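Local coordinates for transcriptional protein SWT1 (Saccharomyces cerevisiae, PDB 4PQZ) that takes part in transcription, probably as an activator, and has RNA endonuclease activity, this fragment being its C-terminal HEPN-like domain, at residues 78-90 / 103-116. Residues are numbered along the deposited sequence; the frame is centred on the assembly and turned at random.
Sequences TIENASNYIYLFW and IKKNEWKSLPTVLK
The indole of Trp-108, in the all-helical HEPN-like C-terminal domain, lies between two residues: CG2 of Ile-86 sits over one face, nearly on the normal of the five-membered ring and 3.5 Å from its centroid, while Glu-107 OE1 lies over the opposite face. Ser-83 OG takes the edge, in the ring plane. Next to it, the Trp-90 indole meets Trp-108 obliquely, planes at 40°. Lys-105 CB covers one face of Trp-90, 3.6 Å from the centroid of its five-membered ring, and Ile-103 O comes up to the edge. The third ring, Tyr-87, carries the ammonium of Lys-105 over the centre of one face, a cation-pi contact of 3.3 Å from NZ to the centroid.

Tyr-87 at the end of helix 79-88 and Trp-90 at the start of helix 90-97 pack against the 3-10 turn 105-108 and Lys-109 just after it. Ile-79 and Ala-82 of helix 79-88 also pack on helix 35-62.

Lys-105 stays extended past Trp-90 and bends only at its last torsion (chi4 63°), which swings NZ over the Tyr-87 ring and brings it to Tyr-87 O, a weak bond. The aliphatic part of Lys-109 runs alongside the same tyrosine, pointing the same way, with Lys-109 CD 3.4 Å from Tyr-87 OH. Farther along, Ile-79 CG2 meets Leu-111 CD1, the two side chains crossing at about a right angle, and Ile-79 continues onto Phe-128 and Trp-132 of helix 122-139.

At the solvent side, Lys-116 NZ donates to Leu-111 O in the carbonyl plane and makes a long salt bridge with Glu-80 OE2, which a water links to Leu-111 N. Midway, Ser-83 donates from OG to Trp-108 O at 2.8 Å, tilted 24° from the carbonyl plane.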
loop_
_atom_site.group_PDB
_atom_site.type_symbol
_atom_site.label_atom_id
_atom_site.label_comp_id
_atom_site.label_asym_id
_atom_site.label_seq_id
_atom_site.Cartn_x
_atom_site.Cartn_y
_atom_site.Cartn_z
ATOM N N THR A 78 1.543 8.387 6.891
ATOM C CA THR A 78 0.242 7.750 7.015
ATOM C C THR A 78 -0.212 7.139 5.703
ATOM O O THR A 78 0.304 7.467 4.635
ATOM C CB THR A 78 -0.847 8.731 7.527
ATOM O OG1 THR A 78 -1.159 9.686 6.507
ATOM C CG2 THR A 78 -0.379 9.450 8.776
ATOM N N ILE A 79 -1.186 6.242 5.790
ATOM C CA ILE A 79 -1.775 5.663 4.596
ATOM C C ILE A 79 -2.538 6.754 3.856
ATOM O O ILE A 79 -2.600 6.753 2.627
ATOM C CB ILE A 79 -2.637 4.440 4.956
ATOM C CG1 ILE A 79 -1.715 3.299 5.388
ATOM C CG2 ILE A 79 -3.541 4.010 3.790
ATOM C CD1 ILE A 79 -2.436 2.072 5.943
ATOM N N GLU A 80 -3.083 7.704 4.616
ATOM C CA GLU A 80 -3.750 8.873 4.038
ATOM C C GLU A 80 -2.829 9.755 3.178
ATOM O O GLU A 80 -3.235 10.196 2.113
ATOM C CB GLU A 80 -4.436 9.721 5.118
ATOM C CG GLU A 80 -5.189 10.926 4.562
ATOM C CD GLU A 80 -6.548 11.118 5.213
ATOM O OE1 GLU A 80 -6.633 11.045 6.461
ATOM O OE2 GLU A 80 -7.531 11.338 4.470
ATOM N N ASN A 81 -1.607 10.013 3.652
ATOM C CA ASN A 81 -0.585 10.686 2.843
ATOM C C ASN A 81 -0.289 9.957 1.538
ATOM O O ASN A 81 -0.236 10.571 0.468
ATOM C CB ASN A 81 0.723 10.814 3.617
ATOM C CG ASN A 81 0.615 11.742 4.794
ATOM O OD1 ASN A 81 -0.210 12.660 4.808
ATOM N ND2 ASN A 81 1.455 11.509 5.804
ATOM N N ALA A 82 -0.098 8.644 1.638
ATOM C CA ALA A 82 0.171 7.808 0.472
ATOM C C ALA A 82 -0.954 7.904 -0.553
ATOM O O ALA A 82 -0.711 8.138 -1.737
ATOM C CB ALA A 82 0.390 6.369 0.906
ATOM N N SER A 83 -2.182 7.728 -0.084
ATOM C CA SER A 83 -3.373 7.831 -0.921
ATOM C C SER A 83 -3.448 9.181 -1.627
ATOM O O SER A 83 -3.672 9.260 -2.840
ATOM C CB SER A 83 -4.626 7.639 -0.070
ATOM O OG SER A 83 -5.776 7.791 -0.868
ATOM N N ASN A 84 -3.247 10.243 -0.859
ATOM C CA ASN A 84 -3.186 11.603 -1.418
ATOM C C ASN A 84 -2.111 11.732 -2.521
ATOM O O ASN A 84 -2.363 12.303 -3.588
ATOM C CB ASN A 84 -2.983 12.646 -0.298
ATOM C CG ASN A 84 -2.735 14.052 -0.842
ATOM O OD1 ASN A 84 -3.467 14.525 -1.721
ATOM N ND2 ASN A 84 -1.687 14.720 -0.337
ATOM N N TYR A 85 -0.929 11.166 -2.288
ATOM C CA TYR A 85 0.087 11.078 -3.350
ATOM C C TYR A 85 -0.342 10.315 -4.615
ATOM O O TYR A 85 -0.043 10.749 -5.732
ATOM C CB TYR A 85 1.405 10.523 -2.812
ATOM C CG TYR A 85 2.239 11.581 -2.141
ATOM C CD1 TYR A 85 2.440 12.829 -2.741
ATOM C CD2 TYR A 85 2.789 11.357 -0.891
ATOM C CE1 TYR A 85 3.181 13.804 -2.111
ATOM C CE2 TYR A 85 3.533 12.320 -0.262
ATOM C CZ TYR A 85 3.730 13.537 -0.872
ATOM O OH TYR A 85 4.480 14.470 -0.221
ATOM N N ILE A 86 -1.040 9.192 -4.444
ATOM C CA ILE A 86 -1.547 8.445 -5.595
ATOM C C ILE A 86 -2.571 9.276 -6.339
ATOM O O ILE A 86 -2.544 9.343 -7.574
ATOM C CB ILE A 86 -2.178 7.089 -5.193
ATOM C CG1 ILE A 86 -1.103 6.150 -4.644
ATOM C CG2 ILE A 86 -2.877 6.451 -6.378
ATOM C CD1 ILE A 86 -1.672 4.866 -4.066
ATOM N N TYR A 87 -3.471 9.902 -5.577
ATOM C CA TYR A 87 -4.414 10.919 -6.095
ATOM C C TYR A 87 -3.765 12.104 -6.856
ATOM O O TYR A 87 -4.136 12.411 -7.994
ATOM C CB TYR A 87 -5.260 11.485 -4.948
ATOM C CG TYR A 87 -6.437 12.294 -5.422
ATOM C CD1 TYR A 87 -7.645 11.671 -5.758
ATOM C CD2 TYR A 87 -6.351 13.686 -5.556
ATOM C CE1 TYR A 87 -8.738 12.417 -6.206
ATOM C CE2 TYR A 87 -7.441 14.440 -6.004
ATOM C CZ TYR A 87 -8.629 13.800 -6.326
ATOM O OH TYR A 87 -9.706 14.538 -6.768
ATOM N N LEU A 88 -2.806 12.773 -6.228
ATOM C CA LEU A 88 -2.194 13.981 -6.832
ATOM C C LEU A 88 -1.401 13.677 -8.088
ATOM O O LEU A 88 -1.342 14.494 -8.999
ATOM C CB LEU A 88 -1.259 14.685 -5.848
ATOM C CG LEU A 88 -1.919 15.473 -4.727
ATOM C CD1 LEU A 88 -0.828 16.056 -3.842
ATOM C CD2 LEU A 88 -2.810 16.568 -5.306
ATOM N N PHE A 89 -0.788 12.494 -8.119
ATOM C CA PHE A 89 0.092 12.111 -9.213
ATOM C C PHE A 89 -0.534 11.066 -10.122
ATOM O O PHE A 89 0.175 10.373 -10.854
ATOM C CB PHE A 89 1.456 11.645 -8.674
ATOM C CG PHE A 89 2.279 12.769 -8.097
ATOM C CD1 PHE A 89 3.040 13.589 -8.928
ATOM C CD2 PHE A 89 2.273 13.023 -6.735
ATOM C CE1 PHE A 89 3.787 14.642 -8.408
ATOM C CE2 PHE A 89 3.021 14.091 -6.207
ATOM C CZ PHE A 89 3.774 14.893 -7.051
ATOM N N TRP A 90 -1.861 10.980 -10.093
ATOM C CA TRP A 90 -2.591 9.946 -10.831
ATOM C C TRP A 90 -2.353 10.003 -12.338
ATOM O O TRP A 90 -1.894 9.035 -12.956
ATOM C CB TRP A 90 -4.096 10.018 -10.535
ATOM C CG TRP A 90 -4.919 8.926 -11.221
ATOM C CD1 TRP A 90 -5.699 9.058 -12.349
ATOM C CD2 TRP A 90 -5.033 7.556 -10.823
ATOM N NE1 TRP A 90 -6.287 7.857 -12.665
ATOM C CE2 TRP A 90 -5.906 6.920 -11.742
ATOM C CE3 TRP A 90 -4.486 6.803 -9.776
ATOM C CZ2 TRP A 90 -6.227 5.567 -11.657
ATOM C CZ3 TRP A 90 -4.826 5.467 -9.680
ATOM C CH2 TRP A 90 -5.679 4.859 -10.616
ATOM N N ILE A 103 -9.759 0.196 -10.671
ATOM C CA ILE A 103 -9.541 1.353 -9.810
ATOM C C ILE A 103 -9.382 2.645 -10.635
ATOM O O ILE A 103 -8.578 2.713 -11.577
ATOM C CB ILE A 103 -8.347 1.093 -8.851
ATOM C CG1 ILE A 103 -8.713 -0.034 -7.876
ATOM C CG2 ILE A 103 -7.965 2.359 -8.065
ATOM C CD1 ILE A 103 -7.549 -0.531 -6.988
ATOM N N LYS A 104 -10.204 3.641 -10.308
ATOM C CA LYS A 104 -10.135 4.967 -10.933
ATOM C C LYS A 104 -9.588 6.009 -9.957
ATOM O O LYS A 104 -9.545 5.771 -8.741
ATOM C CB LYS A 104 -11.519 5.438 -11.397
ATOM C CG LYS A 104 -12.113 4.676 -12.548
ATOM C CD LYS A 104 -13.467 5.244 -12.934
ATOM C CE LYS A 104 -14.218 4.285 -13.846
ATOM N NZ LYS A 104 -15.642 4.673 -14.058
ATOM N N LYS A 105 -9.206 7.163 -10.505
ATOM C CA LYS A 105 -8.656 8.282 -9.737
ATOM C C LYS A 105 -9.408 8.552 -8.437
ATOM O O LYS A 105 -8.812 8.576 -7.363
ATOM C CB LYS A 105 -8.623 9.549 -10.609
ATOM C CG LYS A 105 -8.279 10.851 -9.856
ATOM C CD LYS A 105 -7.914 11.997 -10.809
ATOM C CE LYS A 105 -7.804 13.346 -10.092
ATOM N NZ LYS A 105 -6.724 13.389 -9.066
ATOM N N ASN A 106 -10.724 8.725 -8.542
ATOM C CA ASN A 106 -11.580 9.041 -7.392
ATOM C C ASN A 106 -11.499 8.098 -6.166
ATOM O O ASN A 106 -11.813 8.498 -5.043
ATOM C CB ASN A 106 -13.026 9.215 -7.862
ATOM C CG ASN A 106 -13.952 9.661 -6.749
ATOM O OD1 ASN A 106 -13.978 10.836 -6.381
ATOM N ND2 ASN A 106 -14.720 8.721 -6.206
ATOM N N GLU A 107 -11.063 6.857 -6.376
ATOM C CA GLU A 107 -10.875 5.894 -5.283
ATOM C C GLU A 107 -9.876 6.401 -4.210
ATOM O O GLU A 107 -9.949 6.006 -3.032
ATOM C CB GLU A 107 -10.409 4.544 -5.862
ATOM C CG GLU A 107 -11.043 3.283 -5.227
ATOM C CD GLU A 107 -10.350 2.869 -3.942
ATOM O OE1 GLU A 107 -9.193 3.296 -3.747
ATOM O OE2 GLU A 107 -10.952 2.132 -3.129
ATOM N N TRP A 108 -8.945 7.267 -4.623
ATOM C CA TRP A 108 -7.874 7.736 -3.734
ATOM C C TRP A 108 -8.139 9.097 -3.108
ATOM O O TRP A 108 -7.343 9.590 -2.314
ATOM C CB TRP A 108 -6.549 7.757 -4.480
ATOM C CG TRP A 108 -6.271 6.434 -5.111
ATOM C CD1 TRP A 108 -6.385 6.117 -6.430
ATOM C CD2 TRP A 108 -5.895 5.231 -4.437
ATOM N NE1 TRP A 108 -6.063 4.810 -6.629
ATOM C CE2 TRP A 108 -5.764 4.235 -5.424
ATOM C CE3 TRP A 108 -5.624 4.903 -3.099
ATOM C CZ2 TRP A 108 -5.390 2.924 -5.115
ATOM C CZ3 TRP A 108 -5.242 3.589 -2.795
ATOM C CH2 TRP A 108 -5.144 2.622 -3.795
ATOM N N LYS A 109 -9.270 9.691 -3.454
ATOM C CA LYS A 109 -9.658 10.982 -2.904
ATOM C C LYS A 109 -9.880 10.889 -1.392
ATOM O O LYS A 109 -9.427 11.743 -0.626
ATOM C CB LYS A 109 -10.914 11.479 -3.621
ATOM C CG LYS A 109 -11.207 12.971 -3.482
ATOM C CD LYS A 109 -12.084 13.447 -4.640
ATOM C CE LYS A 109 -13.066 14.516 -4.198
ATOM N NZ LYS A 109 -12.435 15.468 -3.253
ATOM N N SER A 110 -10.586 9.847 -0.970
ATOM C CA SER A 110 -10.844 9.604 0.452
ATOM C C SER A 110 -11.136 8.122 0.646
ATOM O O SER A 110 -12.238 7.645 0.361
ATOM C CB SER A 110 -12.021 10.451 0.969
ATOM O OG SER A 110 -12.094 10.432 2.395
ATOM N N LEU A 111 -10.124 7.399 1.103
ATOM C CA LEU A 111 -10.257 5.983 1.404
ATOM C C LEU A 111 -11.186 5.786 2.589
ATOM O O LEU A 111 -11.198 6.604 3.513
ATOM C CB LEU A 111 -8.894 5.378 1.756
ATOM C CG LEU A 111 -7.860 5.072 0.677
ATOM C CD1 LEU A 111 -6.605 4.511 1.349
ATOM C CD2 LEU A 111 -8.435 4.079 -0.329
ATOM N N PRO A 112 -11.958 4.690 2.574
ATOM C CA PRO A 112 -12.713 4.294 3.766
ATOM C C PRO A 112 -11.755 4.040 4.921
ATOM O O PRO A 112 -10.646 3.567 4.687
ATOM C CB PRO A 112 -13.377 2.979 3.330
ATOM C CG PRO A 112 -13.517 3.108 1.833
ATOM C CD PRO A 112 -12.234 3.815 1.419
ATOM N N THR A 113 -12.178 4.349 6.140
ATOM C CA THR A 113 -11.333 4.189 7.321
ATOM C C THR A 113 -10.801 2.755 7.531
ATOM O O THR A 113 -9.721 2.569 8.101
ATOM C CB THR A 113 -12.045 4.691 8.608
ATOM O OG1 THR A 113 -13.300 4.021 8.763
ATOM C CG2 THR A 113 -12.295 6.197 8.530
ATOM N N VAL A 114 -11.544 1.749 7.069
ATOM C CA VAL A 114 -11.097 0.355 7.198
ATOM C C VAL A 114 -9.765 0.118 6.469
ATOM O O VAL A 114 -8.954 -0.726 6.865
ATOM C CB VAL A 114 -12.162 -0.666 6.696
ATOM C CG1 VAL A 114 -12.390 -0.533 5.202
ATOM C CG2 VAL A 114 -11.738 -2.091 7.054
ATOM N N LEU A 115 -9.550 0.899 5.415
ATOM C CA LEU A 115 -8.361 0.808 4.593
ATOM C C LEU A 115 -7.246 1.746 5.074
ATOM O O LEU A 115 -6.094 1.600 4.664
ATOM C CB LEU A 115 -8.726 1.098 3.133
ATOM C CG LEU A 115 -9.750 0.132 2.529
ATOM C CD1 LEU A 115 -10.136 0.495 1.085
ATOM C CD2 LEU A 115 -9.247 -1.314 2.627
ATOM N N LYS A 116 -7.581 2.686 5.959
ATOM C CA LYS A 116 -6.641 3.739 6.384
ATOM C C LYS A 116 -6.048 3.549 7.775
ATOM O O LYS A 116 -5.187 4.329 8.191
ATOM C CB LYS A 116 -7.307 5.118 6.347
ATOM C CG LYS A 116 -7.637 5.606 4.969
ATOM C CD LYS A 116 -7.987 7.098 4.953
ATOM C CE LYS A 116 -9.204 7.421 5.800
ATOM N NZ LYS A 116 -10.039 8.492 5.168
HETATM O O HOH W 1 -7.541 8.911 2.282
HETATM O O HOH W 2 -9.213 6.684 -13.767
#